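Methyl-accepting chemotaxis protein, putative (Geobacter sulfurreducens, PDB 3OOV) probably senses a signal through its GAF domain, the part crystallised, and relays it to the chemotaxis machinery. Local coordinates at residues Thr81-Tyr86 and Pro119-Gly124; Thr47-Val52 and Leu67-Arg72. One frame throughout, in Å; residues are numbered along the deposited sequence.

Both contacts involve the six-stranded antiparallel sheet of the GAF domain, and helix 74-82 leads from contact 2 to contact 1. Contact 2 comes first: it pairs strand 48-55 with the outermost strand 66-68 and is partly buried, with three backbone hydrogen bonds and leucines packed beside them. Contact 1 follows where helix 74-82 ends and the chain turns toward strand 86-88, at the other border of the sheet. It is a surface contact with no hydrogen bonds between its segments, made of proline, valine and the stem of an arginine, and its polar ends turn to the second subunit. The two centres lie about 15 Å apart, and no atoms touch.

Contact 1. Residues Thr81-Tyr86 and Pro119-Gly124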
ATOM      1  N   THR A  81      -9.048   1.053   8.015  1.00 17.01           N
ATOM      2  CA  THR A  81      -8.388   0.651   9.276  1.00 19.50           C
ATOM      3  C   THR A  81      -6.841   0.812   9.242  1.00 19.27           C
ATOM      4  O   THR A  81      -6.232   1.328  10.170  1.00 19.78           O
ATOM      5  CB  THR A  81      -8.851  -0.784   9.663  1.00 19.42           C
ATOM      6  OG1 THR A  81     -10.297  -0.805   9.661  1.00 26.02           O
ATOM      7  CG2 THR A  81      -8.551  -1.093  11.069  1.00 25.47           C
ATOM      8  N   ASP A  82      -6.207   0.408   8.146  1.00 18.51           N
ATOM      9  CA  ASP A  82      -4.747   0.357   8.051  1.00 17.75           C
ATOM     10  C   ASP A  82      -4.163   1.619   7.434  1.00 16.16           C
ATOM     11  O   ASP A  82      -2.939   1.749   7.298  1.00 14.84           O
ATOM     12  CB  ASP A  82      -4.320  -0.804   7.136  1.00 18.36           C
ATOM     13  CG  ASP A  82      -4.752  -2.183   7.626  1.00 20.97           C
ATOM     14  OD1 ASP A  82      -5.274  -2.321   8.748  1.00 27.07           O
ATOM     15  OD2 ASP A  82      -4.589  -3.166   6.832  1.00 25.81           O
ATOM     16  N   ARG A  83      -5.028   2.515   6.945  1.00 17.87           N
ATOM     17  CA  ARG A  83      -4.586   3.746   6.208  1.00 18.88           C
ATOM     18  C   ARG A  83      -3.599   3.374   5.103  1.00 18.58           C
ATOM     19  O   ARG A  83      -2.598   4.030   4.880  1.00 20.45           O
ATOM     20  CB  ARG A  83      -3.983   4.792   7.173  1.00 19.64           C
ATOM     21  CG  ARG A  83      -4.954   5.274   8.237  1.00 22.64           C
ATOM     22  CD  ARG A  83      -4.295   6.381   9.142  1.00 24.54           C
ATOM     23  NE  ARG A  83      -3.516   5.807  10.250  1.00 26.06           N
ATOM     24  CZ  ARG A  83      -2.219   6.016  10.457  1.00 28.29           C
ATOM     25  NH1 ARG A  83      -1.495   6.800   9.642  1.00 27.28           N
ATOM     26  NH2 ARG A  83      -1.649   5.425  11.504  1.00 29.33           N
ATOM     27  N   GLN A  84      -3.877   2.294   4.412  1.00 19.31           N
ATOM     28  CA  GLN A  84      -2.986   1.837   3.376  1.00 20.75           C
ATOM     29  C   GLN A  84      -3.742   1.837   2.017  1.00 18.86           C
ATOM     30  O   GLN A  84      -4.918   1.482   1.967  1.00 19.17           O
ATOM     31  CB  GLN A  84      -2.427   0.448   3.727  1.00 22.20           C
ATOM     32  CG  GLN A  84      -0.903   0.242   3.416  1.00 24.81           C
ATOM     33  CD  GLN A  84       0.045   1.207   4.154  1.00 26.10           C
ATOM     34  OE1 GLN A  84       1.032   1.691   3.570  1.00 20.46           O
ATOM     35  NE2 GLN A  84      -0.254   1.507   5.451  1.00 31.58           N
ATOM     36  N   VAL A  85      -3.064   2.280   0.957  1.00 19.12           N
ATOM     37  CA  VAL A  85      -3.515   2.090  -0.444  1.00 18.75           C
ATOM     38  C   VAL A  85      -3.540   0.605  -0.718  1.00 18.56           C
ATOM     39  O   VAL A  85      -2.508  -0.102  -0.484  1.00 19.30           O
ATOM     40  CB  VAL A  85      -2.598   2.799  -1.430  1.00 18.95           C
ATOM     41  CG1 VAL A  85      -3.054   2.538  -2.910  1.00 19.25           C
ATOM     42  CG2 VAL A  85      -2.572   4.295  -1.135  1.00 18.26           C
ATOM     43  N   TYR A  86      -4.705   0.113  -1.146  1.00 16.69           N
ATOM     44  CA  TYR A  86      -4.848  -1.276  -1.609  1.00 16.14           C
ATOM     45  C   TYR A  86      -5.018  -1.242  -3.112  1.00 17.36           C
ATOM     46  O   TYR A  86      -5.974  -0.660  -3.615  1.00 15.87           O
ATOM     47  CB  TYR A  86      -6.021  -2.041  -0.965  1.00 15.20           C
ATOM     48  CG  TYR A  86      -5.674  -2.585   0.416  1.00 17.02           C
ATOM     49  CD1 TYR A  86      -5.177  -3.878   0.597  1.00 18.19           C
ATOM     50  CD2 TYR A  86      -5.800  -1.762   1.564  1.00 20.60           C
ATOM     51  CE1 TYR A  86      -4.877  -4.368   1.921  1.00 19.58           C
ATOM     52  CE2 TYR A  86      -5.427  -2.218   2.864  1.00 15.82           C
ATOM     53  CZ  TYR A  86      -4.988  -3.509   3.035  1.00 19.59           C
ATOM     54  OH  TYR A  86      -4.634  -3.900   4.337  1.00 24.14           O
ATOM     55  N   PRO A 119      -6.924   5.728   1.239  1.00 15.18           N
ATOM     56  CA  PRO A 119      -7.553   6.312   2.444  1.00 14.92           C
ATOM     57  C   PRO A 119      -7.472   7.829   2.338  1.00 16.21           C
ATOM     58  O   PRO A 119      -6.557   8.337   1.697  1.00 16.06           O
ATOM     59  CB  PRO A 119      -6.651   5.822   3.589  1.00 15.09           C
ATOM     60  CG  PRO A 119      -5.191   5.740   2.902  1.00 14.41           C
ATOM     61  CD  PRO A 119      -5.527   5.275   1.472  1.00 15.73           C
ATOM     62  N   ILE A 120      -8.441   8.540   2.903  1.00 15.18           N
ATOM     63  CA  ILE A 120      -8.323   9.991   3.049  1.00 15.97           C
ATOM     64  C   ILE A 120      -7.877  10.184   4.500  1.00 17.18           C
ATOM     65  O   ILE A 120      -8.543   9.737   5.417  1.00 14.87           O
ATOM     66  CB  ILE A 120      -9.685  10.673   2.808  1.00 15.29           C
ATOM     67  CG1 ILE A 120     -10.158  10.380   1.341  1.00 13.96           C
ATOM     68  CG2 ILE A 120      -9.563  12.225   3.143  1.00 15.80           C
ATOM     69  CD1 ILE A 120     -11.673  10.538   1.131  1.00  6.43           C
ATOM     70  N   VAL A 121      -6.729  10.800   4.720  1.00 19.22           N
ATOM     71  CA  VAL A 121      -6.134  10.729   6.048  1.00 21.21           C
ATOM     72  C   VAL A 121      -5.986  12.132   6.536  1.00 24.24           C
ATOM     73  O   VAL A 121      -5.429  13.009   5.842  1.00 24.19           O
ATOM     74  CB  VAL A 121      -4.740   9.985   6.064  1.00 21.97           C
ATOM     75  CG1 VAL A 121      -4.094  10.041   7.477  1.00 23.15           C
ATOM     76  CG2 VAL A 121      -4.882   8.501   5.612  1.00 21.51           C
ATOM     77  N   VAL A 122      -6.524  12.366   7.731  1.00 27.41           N
ATOM     78  CA  VAL A 122      -6.344  13.655   8.419  1.00 29.79           C
ATOM     79  C   VAL A 122      -5.629  13.400   9.758  1.00 30.38           C
ATOM     80  O   VAL A 122      -6.054  12.565  10.549  1.00 30.80           O
ATOM     81  CB  VAL A 122      -7.701  14.405   8.529  1.00 30.15           C
ATOM     82  CG1 VAL A 122      -7.718  15.372   9.738  1.00 32.51           C
ATOM     83  CG2 VAL A 122      -7.991  15.128   7.220  1.00 30.53           C
ATOM     84  N   LYS A 123      -4.478  14.043   9.933  1.00 32.36           N
ATOM     85  CA  LYS A 123      -3.660  13.942  11.147  1.00 34.32           C
ATOM     86  C   LYS A 123      -3.464  12.509  11.658  1.00 33.94           C
ATOM     87  O   LYS A 123      -3.724  12.203  12.834  1.00 34.55           O
ATOM     88  CB  LYS A 123      -4.185  14.880  12.266  1.00 35.31           C
ATOM     89  CG  LYS A 123      -3.483  16.284  12.274  1.00 41.25           C
ATOM     90  CD  LYS A 123      -4.271  17.435  11.592  1.00 45.14           C
ATOM     91  CE  LYS A 123      -5.066  18.295  12.635  1.00 48.02           C
ATOM     92  NZ  LYS A 123      -6.089  19.294  12.050  1.00 48.18           N
ATOM     93  N   GLY A 124      -3.025  11.628  10.768  1.00 32.35           N
ATOM     94  CA  GLY A 124      -2.835  10.239  11.156  1.00 30.14           C
ATOM     95  C   GLY A 124      -4.084   9.385  11.358  1.00 28.51           C
ATOM     96  O   GLY A 124      -3.966   8.224  11.784  1.00 26.72           O
TER
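Backbone approach is closest at R83 and P119, whose CA atoms are 5.4 Å apart, where the chain leaving helix 74-82 passes over strand 115-122. R83 is the first residue past the helix and has positive phi (51°), a turn that swings the chain toward strand 86-88. The ring of P119 lies against this turn: its CG is 3.6 Å from the carbonyl carbon of R83, and its CD reaches 4.1 Å from CG2 of V85, the two side chains crossing at about a right angle. A compact proline suits the place, offering carbon to the backbone of the turn. Farther along the strand, V121 meets the stem of R83, with CG1 4.0 Å from CD of the arginine and CG2 near its CB. The arginine runs on past the valine and bends at chi3 (-85°), which brings one face of its guanidinium over the carbonyl of G124. The 2.9 Å between R83 NE and G124 O is therefore no hydrogen bond, since the oxygen lies off the N-H direction. G124, at phi 74°, occupies a conformation that glycine adopts readily. The arginine's stronger partners belong to the second subunit: NH2 bonds to the backbone oxygen of A93 there, and Y94 of that subunit makes a cation-pi contact. The CB of Q84 points away from the strand, and its OE1 accepts from the backbone N of M87 of the second subunit. The chemistry thus divides: carbon fits the turn to the sheet, while the polar ends of R83 and Q84 serve the dimer interface.

Contact 2. Residues Thr47-Val52 and Leu67-Arg72; sequences TSLSFV and LPLDQR
L49 and L67 face each other as an antiparallel hydrogen-bonded pair of the hairpin formed by strands 48-55 and 66-68. Both backbone polar groups of each residue are used: L49 N gives to L67 O at 2.8 Å, in the carbonyl plane and nearly straight (168°), while L67 N returns a more bent bond to L49 O at 2.9 Å. Next along, S48 and P68 form the non-hydrogen-bonded pair, a position that suits proline, which has no N-H to give. Pairing resumes beyond it, where L69 N donates to T47 O at 3.1 Å, from well above the carbonyl plane. The outward polar atoms find partners elsewhere: S48 N gives to D43 OD1, and P68 O accepts from the hydroxyl of Y104. Apolar groups pack alongside these bonds. L49 and L69 cross at about a right angle, CG to CG 3.8 Å, and both touch helix 74-82; L67 CD1 approaches CD1 of F51. Past the strand, D70 accepts R72 N on OD1, closing an Asx turn as the 3-10 segment begins. R72 also grips this carboxylate side-on, NE to OD1 (3.1 Å) and NH2 to OD2 (2.7 Å), both through syn lone pairs, and P68 CG sits over one face of its guanidinium, toward the rim. Paired amides therefore hold the edge strand to its neighbour, L49 and L69 carry the hairpin end onto helix 74-82, and the D70 carboxylate, held by the backbone N and side chain of R72, fixes the turn leading into that helix.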
ATOM      1  N   THR A  47     -17.882   3.978  12.581  1.00 19.73           N
ATOM      2  CA  THR A  47     -18.296   2.598  12.388  1.00 20.34           C
ATOM      3  C   THR A  47     -19.172   2.420  11.178  1.00 19.86           C
ATOM      4  O   THR A  47     -19.665   1.323  10.934  1.00 19.52           O
ATOM      5  CB  THR A  47     -19.112   2.097  13.587  1.00 21.88           C
ATOM      6  OG1 THR A  47     -20.156   3.021  13.824  1.00 21.62           O
ATOM      7  CG2 THR A  47     -18.195   1.942  14.866  1.00 24.87           C
ATOM      8  N   SER A  48     -19.443   3.503  10.449  1.00 18.65           N
ATOM      9  CA  SER A  48     -20.040   3.369   9.111  1.00 17.77           C
ATOM     10  C   SER A  48     -19.411   4.345   8.143  1.00 16.14           C
ATOM     11  O   SER A  48     -18.913   5.403   8.544  1.00 14.98           O
ATOM     12  CB  SER A  48     -21.554   3.709   9.158  1.00 18.33           C
ATOM     13  OG  SER A  48     -22.232   2.746   9.955  1.00 25.16           O
ATOM     14  N   LEU A  49     -19.620   4.084   6.855  1.00 15.50           N
ATOM     15  CA  LEU A  49     -19.246   4.995   5.785  1.00 13.69           C
ATOM     16  C   LEU A  49     -20.477   5.505   5.032  1.00 13.89           C
ATOM     17  O   LEU A  49     -21.253   4.711   4.537  1.00 11.99           O
ATOM     18  CB  LEU A  49     -18.413   4.223   4.781  1.00 12.63           C
ATOM     19  CG  LEU A  49     -16.982   3.827   5.198  1.00 15.56           C
ATOM     20  CD1 LEU A  49     -16.385   2.844   4.053  1.00 13.50           C
ATOM     21  CD2 LEU A  49     -16.069   5.042   5.497  1.00 10.18           C
ATOM     22  N   SER A  50     -20.604   6.805   4.851  1.00 12.79           N
ATOM     23  CA  SER A  50     -21.659   7.228   4.027  1.00 15.50           C
ATOM     24  C   SER A  50     -21.128   7.535   2.588  1.00 15.43           C
ATOM     25  O   SER A  50     -19.979   7.944   2.368  1.00 14.22           O
ATOM     26  CB  SER A  50     -22.471   8.337   4.709  1.00 16.48           C
ATOM     27  OG  SER A  50     -21.759   9.526   4.631  1.00 20.19           O
ATOM     28  N   PHE A  51     -21.933   7.193   1.602  1.00 14.94           N
ATOM     29  CA  PHE A  51     -21.484   7.258   0.230  1.00 14.35           C
ATOM     30  C   PHE A  51     -21.751   8.701  -0.239  1.00 14.25           C
ATOM     31  O   PHE A  51     -22.882   9.078  -0.372  1.00 14.30           O
ATOM     32  CB  PHE A  51     -22.272   6.221  -0.566  1.00 13.31           C
ATOM     33  CG  PHE A  51     -21.555   5.654  -1.823  1.00 12.24           C
ATOM     34  CD1 PHE A  51     -21.779   4.334  -2.210  1.00 13.86           C
ATOM     35  CD2 PHE A  51     -20.732   6.453  -2.630  1.00 12.04           C
ATOM     36  CE1 PHE A  51     -21.140   3.787  -3.365  1.00 15.75           C
ATOM     37  CE2 PHE A  51     -20.105   5.921  -3.776  1.00 14.87           C
ATOM     38  CZ  PHE A  51     -20.338   4.637  -4.174  1.00 13.19           C
ATOM     39  N   VAL A  52     -20.717   9.485  -0.484  1.00 15.12           N
ATOM     40  CA  VAL A  52     -20.836  10.931  -0.738  1.00 16.98           C
ATOM     41  C   VAL A  52     -20.785  11.327  -2.223  1.00 18.14           C
ATOM     42  O   VAL A  52     -21.577  12.183  -2.694  1.00 18.67           O
ATOM     43  CB  VAL A  52     -19.749  11.713   0.077  1.00 18.75           C
ATOM     44  CG1 VAL A  52     -19.748  13.223  -0.300  1.00 20.79           C
ATOM     45  CG2 VAL A  52     -20.008  11.542   1.574  1.00 16.92           C
ATOM     46  N   LEU A  67     -22.967   2.397   4.865  1.00 18.01           N
ATOM     47  CA  LEU A  67     -22.434   1.051   4.739  1.00 17.83           C
ATOM     48  C   LEU A  67     -21.657   0.724   6.031  1.00 18.18           C
ATOM     49  O   LEU A  67     -20.927   1.596   6.545  1.00 17.33           O
ATOM     50  CB  LEU A  67     -21.510   1.005   3.490  1.00 17.36           C
ATOM     51  CG  LEU A  67     -22.246   1.177   2.120  1.00 16.90           C
ATOM     52  CD1 LEU A  67     -21.320   1.610   1.008  1.00 13.51           C
ATOM     53  CD2 LEU A  67     -22.967  -0.177   1.767  1.00 12.60           C
ATOM     54  N   PRO A  68     -21.793  -0.514   6.546  1.00 17.92           N
ATOM     55  CA  PRO A  68     -20.978  -0.861   7.776  1.00 18.78           C
ATOM     56  C   PRO A  68     -19.465  -0.931   7.595  1.00 19.32           C
ATOM     57  O   PRO A  68     -18.995  -1.508   6.638  1.00 19.87           O
ATOM     58  CB  PRO A  68     -21.485  -2.272   8.161  1.00 18.37           C
ATOM     59  CG  PRO A  68     -22.076  -2.864   6.874  1.00 18.84           C
ATOM     60  CD  PRO A  68     -22.581  -1.657   6.040  1.00 16.85           C
ATOM     61  N   LEU A  69     -18.696  -0.405   8.546  1.00 20.28           N
ATOM     62  CA  LEU A  69     -17.249  -0.534   8.510  1.00 20.80           C
ATOM     63  C   LEU A  69     -16.867  -1.717   9.321  1.00 21.95           C
ATOM     64  O   LEU A  69     -16.350  -1.576  10.409  1.00 24.51           O
ATOM     65  CB  LEU A  69     -16.549   0.671   9.146  1.00 20.86           C
ATOM     66  CG  LEU A  69     -16.070   1.735   8.183  1.00 20.27           C
ATOM     67  CD1 LEU A  69     -15.645   2.938   8.924  1.00 15.06           C
ATOM     68  CD2 LEU A  69     -14.925   1.224   7.281  1.00 17.09           C
ATOM     69  N   ASP A  70     -17.115  -2.902   8.811  1.00 22.30           N
ATOM     70  CA  ASP A  70     -16.691  -4.066   9.482  1.00 21.46           C
ATOM     71  C   ASP A  70     -16.234  -4.926   8.310  1.00 22.88           C
ATOM     72  O   ASP A  70     -15.892  -4.413   7.195  1.00 21.24           O
ATOM     73  CB  ASP A  70     -17.845  -4.675  10.340  1.00 21.85           C
ATOM     74  CG  ASP A  70     -19.144  -5.007   9.521  1.00 23.98           C
ATOM     75  OD1 ASP A  70     -19.072  -5.342   8.322  1.00 20.21           O
ATOM     76  OD2 ASP A  70     -20.269  -4.983  10.105  1.00 28.34           O
ATOM     77  N   GLN A  71     -16.303  -6.224   8.518  1.00 22.79           N
ATOM     78  CA  GLN A  71     -15.684  -7.154   7.604  1.00 23.53           C
ATOM     79  C   GLN A  71     -16.482  -7.214   6.303  1.00 21.60           C
ATOM     80  O   GLN A  71     -15.930  -7.594   5.269  1.00 20.45           O
ATOM     81  CB  GLN A  71     -15.511  -8.546   8.265  1.00 24.28           C
ATOM     82  CG  GLN A  71     -16.851  -9.298   8.524  1.00 28.91           C
ATOM     83  CD  GLN A  71     -17.626  -8.772   9.767  1.00 35.66           C
ATOM     84  OE1 GLN A  71     -17.046  -8.121  10.667  1.00 36.82           O
ATOM     85  NE2 GLN A  71     -18.943  -9.051   9.806  1.00 35.53           N
ATOM     86  N   ARG A  72     -17.752  -6.790   6.350  1.00 20.64           N
ATOM     87  CA  ARG A  72     -18.603  -6.828   5.147  1.00 18.62           C
ATOM     88  C   ARG A  72     -18.035  -5.907   4.087  1.00 17.53           C
ATOM     89  O   ARG A  72     -18.278  -6.091   2.910  1.00 18.00           O
ATOM     90  CB  ARG A  72     -20.065  -6.503   5.456  1.00 18.20           C
ATOM     91  CG  ARG A  72     -20.832  -7.690   6.038  1.00 19.67           C
ATOM     92  CD  ARG A  72     -22.153  -7.284   6.763  1.00 17.40           C
ATOM     93  NE  ARG A  72     -22.018  -6.319   7.846  1.00 21.90           N
ATOM     94  CZ  ARG A  72     -23.071  -5.858   8.548  1.00 25.82           C
ATOM     95  NH1 ARG A  72     -24.333  -6.252   8.255  1.00 23.97           N
ATOM     96  NH2 ARG A  72     -22.884  -4.989   9.534  1.00 23.73           N
TER